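Local coordinates for hypothetical protein PH1789 (Pyrococcus horikoshii, PDB 1WR2), which is of unknown function but has the ATP-grasp domain fold, in which helices pack against two antiparallel beta sheets, at residues A[3-8]-A[30-35]; A[46-51]-A[85-90]; A[11-16]-A[232-237]. One frame throughout, in Å; residues are numbered along the deposited sequence.

Interaction 1: A[3-8]-A[30-35]; sequences EEAVRV and KAYGLP
Helix 3-14 lays its first turns against the bend that follows helix 22-30, and the backbones come closest at Ala5 and Ala31, whose CA atoms are 5.9 Å apart. The bend is a type I beta turn from Lys30 to Gly33, closed by the hydrogen bond from Gly33 N to Lys30 O, and it turns the Ala31 methyl toward the helix. That methyl sits 4.1 Å from Ala5 CB, and Ala31 CB is equally near Ala5 N, so it lies against the main chain as well as the side chain. Glu4 adds only its first methylene, CB, which lies 4.2 Å from Ala31 CB. With CG anti to the backbone N (chi1 178°), the chain then bends and carries the carboxylate away from the turn, back to the charge of Arg7. Tyr32 reaches Ala5 from another direction: Ala5 CB lies at the edge of the ring, near its plane, 3.9 Å from Tyr32 CE2. Beyond the contact, the Tyr32 hydroxyl hydrogen-bonds Asp203 and weakly meets the backbone N of Lys2, while its ring touches Leu200 of helix 187-203. No hydrogen bond crosses between the two segments; the small methyls permit a close backbone approach, and the join depends on apolar packing, with the polar ends of Glu4 and Tyr32 directed to other partners.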
loop_
_atom_site.group_PDB
_atom_site.type_symbol
_atom_site.label_atom_id
_atom_site.label_comp_id
_atom_site.label_asym_id
_atom_site.label_seq_id
_atom_site.Cartn_x
_atom_site.Cartn_y
_atom_site.Cartn_z
ATOM N N GLU A 3 17.049 1.699 10.002
ATOM C CA GLU A 3 17.271 3.137 9.956
ATOM C C GLU A 3 16.522 3.877 8.853
ATOM O O GLU A 3 15.938 4.930 9.102
ATOM C CB GLU A 3 18.771 3.433 9.849
ATOM C CG GLU A 3 19.110 4.910 10.002
ATOM C CD GLU A 3 18.432 5.540 11.214
ATOM O OE1 GLU A 3 18.613 5.020 12.339
ATOM O OE2 GLU A 3 17.718 6.553 11.040
ATOM N N GLU A 4 16.535 3.337 7.638
ATOM C CA GLU A 4 15.849 3.986 6.522
ATOM C C GLU A 4 14.384 4.278 6.845
ATOM O O GLU A 4 13.859 5.331 6.486
ATOM C CB GLU A 4 15.948 3.114 5.266
ATOM C CG GLU A 4 15.221 3.670 4.038
ATOM C CD GLU A 4 15.569 5.122 3.730
ATOM O OE1 GLU A 4 16.756 5.501 3.858
ATOM O OE2 GLU A 4 14.656 5.885 3.344
ATOM N N ALA A 5 13.732 3.344 7.530
ATOM C CA ALA A 5 12.330 3.512 7.897
ATOM C C ALA A 5 12.176 4.642 8.904
ATOM O O ALA A 5 11.320 5.508 8.748
ATOM C CB ALA A 5 11.777 2.205 8.483
ATOM N N VAL A 6 13.014 4.628 9.936
ATOM C CA VAL A 6 12.973 5.654 10.972
ATOM C C VAL A 6 13.280 7.022 10.371
ATOM O O VAL A 6 12.798 8.049 10.849
ATOM C CB VAL A 6 14.004 5.360 12.097
ATOM C CG1 VAL A 6 14.004 6.491 13.118
ATOM C CG2 VAL A 6 13.673 4.041 12.777
ATOM N N ARG A 7 14.081 7.021 9.313
ATOM C CA ARG A 7 14.472 8.253 8.640
ATOM C C ARG A 7 13.268 8.874 7.937
ATOM O O ARG A 7 12.936 10.040 8.160
ATOM C CB ARG A 7 15.567 7.956 7.615
ATOM C CG ARG A 7 16.443 9.153 7.264
ATOM C CD ARG A 7 16.825 9.121 5.797
ATOM N NE ARG A 7 15.712 9.569 4.965
ATOM C CZ ARG A 7 15.613 9.350 3.658
ATOM N NH1 ARG A 7 16.562 8.677 3.023
ATOM N NH2 ARG A 7 14.567 9.813 2.985
ATOM N N VAL A 8 12.614 8.085 7.091
ATOM C CA VAL A 8 11.448 8.559 6.362
ATOM C C VAL A 8 10.365 8.979 7.352
ATOM O O VAL A 8 9.713 10.007 7.171
ATOM C CB VAL A 8 10.900 7.463 5.419
ATOM C CG1 VAL A 8 9.787 8.025 4.552
ATOM C CG2 VAL A 8 12.025 6.921 4.549
ATOM N N LYS A 30 9.448 -1.017 1.842
ATOM C CA LYS A 30 10.629 -1.544 1.167
ATOM C C LYS A 30 11.801 -1.749 2.127
ATOM O O LYS A 30 12.562 -2.708 1.990
ATOM C CB LYS A 30 11.059 -0.612 0.025
ATOM C CG LYS A 30 10.135 -0.651 -1.184
ATOM C CD LYS A 30 10.678 0.160 -2.358
ATOM C CE LYS A 30 10.734 1.642 -2.044
ATOM N NZ LYS A 30 11.176 2.417 -3.233
ATOM N N ALA A 31 11.938 -0.851 3.097
ATOM C CA ALA A 31 13.018 -0.927 4.072
ATOM C C ALA A 31 12.973 -2.244 4.838
ATOM O O ALA A 31 13.958 -2.640 5.468
ATOM C CB ALA A 31 12.929 0.247 5.042
ATOM N N TYR A 32 11.823 -2.918 4.784
ATOM C CA TYR A 32 11.651 -4.194 5.464
ATOM C C TYR A 32 11.513 -5.351 4.476
ATOM O O TYR A 32 11.063 -6.442 4.823
ATOM C CB TYR A 32 10.449 -4.122 6.413
ATOM C CG TYR A 32 10.801 -3.517 7.757
ATOM C CD1 TYR A 32 11.149 -4.327 8.835
ATOM C CD2 TYR A 32 10.845 -2.135 7.934
ATOM C CE1 TYR A 32 11.535 -3.774 10.058
ATOM C CE2 TYR A 32 11.230 -1.573 9.151
ATOM C CZ TYR A 32 11.573 -2.405 10.208
ATOM O OH TYR A 32 11.948 -1.863 11.414
ATOM N N GLY A 33 11.896 -5.095 3.232
ATOM C CA GLY A 33 11.863 -6.131 2.217
ATOM C C GLY A 33 10.527 -6.582 1.668
ATOM O O GLY A 33 10.470 -7.595 0.977
ATOM N N LEU A 34 9.458 -5.850 1.969
ATOM C CA LEU A 34 8.128 -6.188 1.467
ATOM C C LEU A 34 8.095 -5.996 -0.048
ATOM O O LEU A 34 8.808 -5.154 -0.582
ATOM C CB LEU A 34 7.076 -5.304 2.146
ATOM C CG LEU A 34 6.729 -5.761 3.564
ATOM C CD1 LEU A 34 6.085 -4.640 4.360
ATOM C CD2 LEU A 34 5.795 -6.970 3.453
ATOM N N PRO A 35 7.253 -6.768 -0.757
ATOM C CA PRO A 35 7.150 -6.676 -2.216
ATOM C C PRO A 35 6.475 -5.438 -2.795
ATOM O O PRO A 35 5.281 -5.449 -3.073
ATOM C CB PRO A 35 6.403 -7.946 -2.583
ATOM C CG PRO A 35 5.437 -8.068 -1.442
ATOM C CD PRO A 35 6.330 -7.794 -0.237
#

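Interaction 2: A[46-51]-A[85-90]; sequences DEALEY and EELKKK
Leu49 and Leu87 meet through different first torsions: Leu87 has CG anti to its backbone N (chi1 -168°), whereas in Leu49 CG stands beside the backbone N and anti to the carbonyl carbon (chi1 -67°). The two branched ends cross at a slant, and Leu49 CD2 comes to 3.7 Å from Leu87 CD2. That same Leu87 methyl also reaches Ala48, 4.1 Å from Ala48 CB, while its other branch, CD1, lies 4.1 Å from Ala48 O over the helix backbone. Leu87 thus spreads both methyls over two successive residues of the facing helix. The second branch of Leu49 is used separately: its CD1 touches the aliphatic chain of Lys88, 3.8 Å from Lys88 CE, with the two side chains roughly perpendicular. Extended beyond CG, the Lys88 chain passes across the leucine at the exposed border and touches it through CE, a methylene; its NZ makes a long, weak ion pair with Glu84. The segment axes approach to 10.4 Å and run roughly antiparallel, at 141° between their N-to-C directions. Helices 45-55 and 84-101 pack side by side here upon the four-stranded antiparallel sheet: Ala48 rests on Ala42 of edge strand 40-42, Leu87 on Ile81 of the opposite edge strand 77-81, and Leu45 and Ala52 extend the apolar surroundings of Leu87 along helix 45-55.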
loop_
_atom_site.group_PDB
_atom_site.type_symbol
_atom_site.label_atom_id
_atom_site.label_comp_id
_atom_site.label_asym_id
_atom_site.label_seq_id
_atom_site.Cartn_x
_atom_site.Cartn_y
_atom_site.Cartn_z
ATOM N N ASP A 46 7.444 16.783 -17.299
ATOM C CA ASP A 46 8.595 16.307 -18.058
ATOM C C ASP A 46 9.191 15.097 -17.350
ATOM O O ASP A 46 9.505 14.087 -17.980
ATOM C CB ASP A 46 9.665 17.395 -18.195
ATOM C CG ASP A 46 9.309 18.436 -19.238
ATOM O OD1 ASP A 46 8.888 18.046 -20.347
ATOM O OD2 ASP A 46 9.461 19.640 -18.952
ATOM N N GLU A 47 9.339 15.199 -16.034
ATOM C CA GLU A 47 9.889 14.096 -15.254
ATOM C C GLU A 47 9.034 12.842 -15.400
ATOM O O GLU A 47 9.556 11.741 -15.573
ATOM C CB GLU A 47 9.976 14.481 -13.778
ATOM C CG GLU A 47 11.235 15.255 -13.404
ATOM C CD GLU A 47 11.278 15.593 -11.929
ATOM O OE1 GLU A 47 10.801 14.772 -11.115
ATOM O OE2 GLU A 47 11.802 16.670 -11.578
ATOM N N ALA A 48 7.718 13.013 -15.332
ATOM C CA ALA A 48 6.799 11.890 -15.452
ATOM C C ALA A 48 6.958 11.216 -16.807
ATOM O O ALA A 48 6.942 9.992 -16.908
ATOM C CB ALA A 48 5.363 12.363 -15.264
ATOM N N LEU A 49 7.110 12.019 -17.855
ATOM C CA LEU A 49 7.267 11.472 -19.193
ATOM C C LEU A 49 8.521 10.598 -19.269
ATOM O O LEU A 49 8.508 9.539 -19.901
ATOM C CB LEU A 49 7.332 12.608 -20.219
ATOM C CG LEU A 49 6.035 13.404 -20.373
ATOM C CD1 LEU A 49 6.250 14.550 -21.344
ATOM C CD2 LEU A 49 4.914 12.478 -20.866
ATOM N N GLU A 50 9.593 11.042 -18.613
ATOM C CA GLU A 50 10.852 10.298 -18.584
ATOM C C GLU A 50 10.680 8.971 -17.854
ATOM O O GLU A 50 11.034 7.914 -18.381
ATOM C CB GLU A 50 11.937 11.100 -17.860
ATOM C CG GLU A 50 12.362 12.387 -18.536
ATOM C CD GLU A 50 13.505 13.070 -17.792
ATOM O OE1 GLU A 50 13.296 13.507 -16.636
ATOM O OE2 GLU A 50 14.615 13.158 -18.363
ATOM N N TYR A 51 10.148 9.038 -16.633
ATOM C CA TYR A 51 9.925 7.847 -15.813
ATOM C C TYR A 51 8.998 6.853 -16.505
ATOM O O TYR A 51 9.175 5.643 -16.378
ATOM C CB TYR A 51 9.323 8.220 -14.454
ATOM C CG TYR A 51 10.234 9.021 -13.545
ATOM C CD1 TYR A 51 11.573 8.669 -13.380
ATOM C CD2 TYR A 51 9.741 10.097 -12.805
ATOM C CE1 TYR A 51 12.400 9.369 -12.494
ATOM C CE2 TYR A 51 10.556 10.801 -11.917
ATOM C CZ TYR A 51 11.884 10.431 -11.766
ATOM O OH TYR A 51 12.692 11.109 -10.878
ATOM N N GLU A 85 0.917 11.233 -25.015
ATOM C CA GLU A 85 -0.148 12.221 -25.186
ATOM C C GLU A 85 -1.193 12.053 -24.092
ATOM O O GLU A 85 -1.663 13.030 -23.508
ATOM C CB GLU A 85 -0.820 12.066 -26.555
ATOM C CG GLU A 85 0.101 12.286 -27.758
ATOM C CD GLU A 85 1.214 11.252 -27.857
ATOM O OE1 GLU A 85 0.908 10.042 -27.810
ATOM O OE2 GLU A 85 2.395 11.648 -27.988
ATOM N N GLU A 86 -1.557 10.806 -23.823
ATOM C CA GLU A 86 -2.539 10.501 -22.796
ATOM C C GLU A 86 -2.010 10.825 -21.395
ATOM O O GLU A 86 -2.769 11.230 -20.518
ATOM C CB GLU A 86 -2.946 9.027 -22.893
ATOM C CG GLU A 86 -3.644 8.480 -21.658
ATOM C CD GLU A 86 -4.458 7.228 -21.940
ATOM O OE1 GLU A 86 -3.947 6.316 -22.633
ATOM O OE2 GLU A 86 -5.611 7.159 -21.454
ATOM N N LEU A 87 -0.706 10.650 -21.190
ATOM C CA LEU A 87 -0.100 10.943 -19.893
ATOM C C LEU A 87 -0.155 12.447 -19.641
ATOM O O LEU A 87 -0.396 12.882 -18.520
ATOM C CB LEU A 87 1.359 10.443 -19.857
ATOM C CG LEU A 87 2.073 10.396 -18.496
ATOM C CD1 LEU A 87 3.254 9.428 -18.556
ATOM C CD2 LEU A 87 2.540 11.781 -18.113
ATOM N N LYS A 88 0.056 13.238 -20.692
ATOM C CA LYS A 88 0.028 14.695 -20.574
ATOM C C LYS A 88 -1.359 15.198 -20.201
ATOM O O LYS A 88 -1.492 16.169 -19.456
ATOM C CB LYS A 88 0.458 15.357 -21.888
ATOM C CG LYS A 88 1.907 15.120 -22.273
ATOM C CD LYS A 88 2.236 15.779 -23.612
ATOM C CE LYS A 88 3.718 15.643 -23.963
ATOM N NZ LYS A 88 4.028 16.203 -25.315
ATOM N N LYS A 89 -2.391 14.538 -20.719
ATOM C CA LYS A 89 -3.760 14.947 -20.435
ATOM C C LYS A 89 -4.228 14.447 -19.065
ATOM O O LYS A 89 -4.953 15.146 -18.359
ATOM C CB LYS A 89 -4.700 14.459 -21.547
ATOM C CG LYS A 89 -5.074 12.978 -21.509
ATOM C CD LYS A 89 -5.678 12.540 -22.849
ATOM C CE LYS A 89 -6.614 11.344 -22.709
ATOM N NZ LYS A 89 -5.994 10.192 -22.006
ATOM N N LYS A 90 -3.811 13.241 -18.684
ATOM C CA LYS A 90 -4.193 12.697 -17.383
ATOM C C LYS A 90 -3.456 13.430 -16.271
ATOM O O LYS A 90 -3.933 13.510 -15.139
ATOM C CB LYS A 90 -3.901 11.199 -17.326
ATOM C CG LYS A 90 -4.837 10.389 -18.201
ATOM C CD LYS A 90 -6.281 10.667 -17.819
ATOM C CE LYS A 90 -7.254 10.054 -18.818
ATOM N NZ LYS A 90 -8.663 10.285 -18.398
#

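Interaction 3: A[11-16]-A[232-237]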
loop_
_atom_site.group_PDB
_atom_site.type_symbol
_atom_site.label_atom_id
_atom_site.label_comp_id
_atom_site.label_asym_id
_atom_site.label_seq_id
_atom_site.Cartn_x
_atom_site.Cartn_y
_atom_site.Cartn_z
ATOM N N GLU A 11 11.337 12.296 9.178
ATOM C CA GLU A 11 11.200 13.370 8.199
ATOM C C GLU A 11 9.761 13.872 8.108
ATOM O O GLU A 11 9.512 15.079 8.093
ATOM C CB GLU A 11 11.677 12.874 6.832
ATOM C CG GLU A 11 11.738 13.943 5.747
ATOM C CD GLU A 11 12.452 13.462 4.490
ATOM O OE1 GLU A 11 12.541 14.244 3.518
ATOM O OE2 GLU A 11 12.925 12.303 4.474
ATOM N N VAL A 12 8.817 12.938 8.051
ATOM C CA VAL A 12 7.407 13.281 7.962
ATOM C C VAL A 12 6.938 13.986 9.229
ATOM O O VAL A 12 6.260 15.016 9.166
ATOM C CB VAL A 12 6.546 12.013 7.741
ATOM C CG1 VAL A 12 5.073 12.365 7.777
ATOM C CG2 VAL A 12 6.904 11.375 6.405
ATOM N N LEU A 13 7.297 13.427 10.379
ATOM C CA LEU A 13 6.910 14.009 11.658
ATOM C C LEU A 13 7.495 15.412 11.793
ATOM O O LEU A 13 6.850 16.309 12.339
ATOM C CB LEU A 13 7.389 13.115 12.807
ATOM C CG LEU A 13 6.717 11.737 12.896
ATOM C CD1 LEU A 13 7.499 10.834 13.842
ATOM C CD2 LEU A 13 5.275 11.898 13.364
ATOM N N LYS A 14 8.712 15.593 11.279
ATOM C CA LYS A 14 9.395 16.883 11.327
ATOM C C LYS A 14 8.557 17.949 10.628
ATOM O O LYS A 14 8.645 19.137 10.949
ATOM C CB LYS A 14 10.770 16.788 10.654
ATOM C CG LYS A 14 11.549 18.094 10.675
ATOM C CD LYS A 14 12.936 17.951 10.066
ATOM C CE LYS A 14 13.701 19.273 10.137
ATOM N NZ LYS A 14 15.077 19.180 9.564
ATOM N N GLN A 15 7.749 17.518 9.669
ATOM C CA GLN A 15 6.887 18.432 8.934
ATOM C C GLN A 15 5.556 18.571 9.659
ATOM O O GLN A 15 4.610 19.154 9.134
ATOM C CB GLN A 15 6.642 17.907 7.524
ATOM C CG GLN A 15 7.886 17.814 6.681
ATOM C CD GLN A 15 7.611 17.176 5.339
ATOM O OE1 GLN A 15 6.797 17.672 4.559
ATOM N NE2 GLN A 15 8.285 16.068 5.064
ATOM N N GLY A 16 5.490 18.025 10.869
ATOM C CA GLY A 16 4.265 18.098 11.644
ATOM C C GLY A 16 3.092 17.363 11.018
ATOM O O GLY A 16 1.948 17.802 11.127
ATOM N N ILE A 232 0.038 4.632 5.967
ATOM C CA ILE A 232 0.633 4.554 7.291
ATOM C C ILE A 232 0.283 5.833 8.041
ATOM O O ILE A 232 0.485 6.937 7.526
ATOM C CB ILE A 232 2.175 4.413 7.217
ATOM C CG1 ILE A 232 2.554 3.097 6.528
ATOM C CG2 ILE A 232 2.776 4.455 8.612
ATOM C CD1 ILE A 232 4.058 2.884 6.389
ATOM N N ILE A 233 -0.272 5.672 9.242
ATOM C CA ILE A 233 -0.627 6.803 10.095
ATOM C C ILE A 233 0.330 6.762 11.284
ATOM O O ILE A 233 0.390 5.768 12.012
ATOM C CB ILE A 233 -2.073 6.704 10.624
ATOM C CG1 ILE A 233 -3.061 6.671 9.453
ATOM C CG2 ILE A 233 -2.363 7.883 11.555
ATOM C CD1 ILE A 233 -2.905 7.822 8.470
ATOM N N LEU A 234 1.078 7.843 11.469
ATOM C CA LEU A 234 2.050 7.923 12.547
ATOM C C LEU A 234 1.498 8.548 13.822
ATOM O O LEU A 234 0.496 9.267 13.804
ATOM C CB LEU A 234 3.270 8.720 12.074
ATOM C CG LEU A 234 4.008 8.169 10.850
ATOM C CD1 LEU A 234 5.034 9.195 10.377
ATOM C CD2 LEU A 234 4.682 6.844 11.198
ATOM N N LYS A 235 2.166 8.246 14.930
ATOM C CA LYS A 235 1.800 8.776 16.234
ATOM C C LYS A 235 2.630 10.030 16.456
ATOM O O LYS A 235 3.825 10.059 16.151
ATOM C CB LYS A 235 2.088 7.744 17.331
ATOM C CG LYS A 235 1.113 6.574 17.326
ATOM C CD LYS A 235 1.776 5.246 17.668
ATOM C CE LYS A 235 2.051 5.098 19.142
ATOM N NZ LYS A 235 2.407 3.688 19.439
ATOM N N PRO A 236 2.001 11.090 16.977
ATOM C CA PRO A 236 2.643 12.381 17.276
ATOM C C PRO A 236 3.626 12.332 18.485
ATOM O O PRO A 236 3.456 11.581 19.429
ATOM C CB PRO A 236 1.533 13.387 17.553
ATOM C CG PRO A 236 0.316 12.595 18.015
ATOM C CD PRO A 236 0.591 11.165 17.348
ATOM N N LYS A 237 4.710 13.159 18.381
ATOM C CA LYS A 237 5.692 13.386 19.491
ATOM C C LYS A 237 6.535 12.149 19.970
ATOM O O LYS A 237 7.665 11.935 19.554
ATOM C CB LYS A 237 4.955 14.006 20.680
ATOM C CG LYS A 237 5.934 14.515 21.743
ATOM C CD LYS A 237 5.241 15.333 22.836
ATOM C CE LYS A 237 6.196 15.708 23.973
ATOM N NZ LYS A 237 5.486 16.511 24.964
#
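Leu13 and Leu234 slant across each other where the end of helix 3-14 meets the end of strand 225-234, and most of the contact belongs to this pair. The Leu234 methyl CD1 comes up to the branch point of its partner, 4.0 Å from Leu13 CG. In return the Leu13 branch CD2 reaches back toward the strand, 4.0 Å from Leu234 CB, so that each leucine sends a methyl to the inner part of the other. In both residues CG stands beside the backbone N and anti to the carbonyl carbon (chi1 -67° in Leu13 and -59° in Leu234), directing the branched ends across the gap. Val12 approaches the same Leu234 methyl on a different course, its side chain about perpendicular to that of Leu234, with Val12 CG1 4.1 Å from Leu234 CD1. One methyl of the strand is thereby held against two successive residues of the helix. Past the last strand residue, Leu13 CD2 lies 3.6 Å from Lys235 O, an approach of apolar carbon to a carbonyl oxygen. The Lys235 side chain leaves in the other direction: its NZ hydrogen-bonds Lys205 O and forms a salt bridge with Glu128. Around the pair, Met20 of edge strand 19-20 touches both Val12 and Leu234, and Ile208 of strand 208-218 touches Leu234, placing the contact over the border of the six-stranded antiparallel sheet. Just after the contact the backbone turns at Gly16, whose N bonds to Leu13 O and whose phi is positive, 64°. Without a hydrogen bond between the two segments, hydrophobic burial of branched side chains joins the N-terminal helix to the last strand, while the charge of Lys235 is met on another side.

Overall arrangement
Interactions 1 and 3 share helix 3-14, with centres 15 Å apart: its beginning meets the bend after helix 22-30, and its end meets strand 225-234 of the six-stranded sheet. Their segments alternate along the chain, so this one helix joins an early turn to the C-terminal strand. Interaction 2 stands well away, its centre 28 Å from that of interaction 1 and 31 Å from that of interaction 3, on the helices covering the four-stranded sheet. It follows interaction 1 in sequence and falls between the two segments of interaction 3. In this ATP-grasp protein, interactions 1 and 3 thus lie on the side of the six-stranded sheet, where an N-terminal helix and the C-terminal strand are brought together, and interaction 2 on that of the four-stranded sheet.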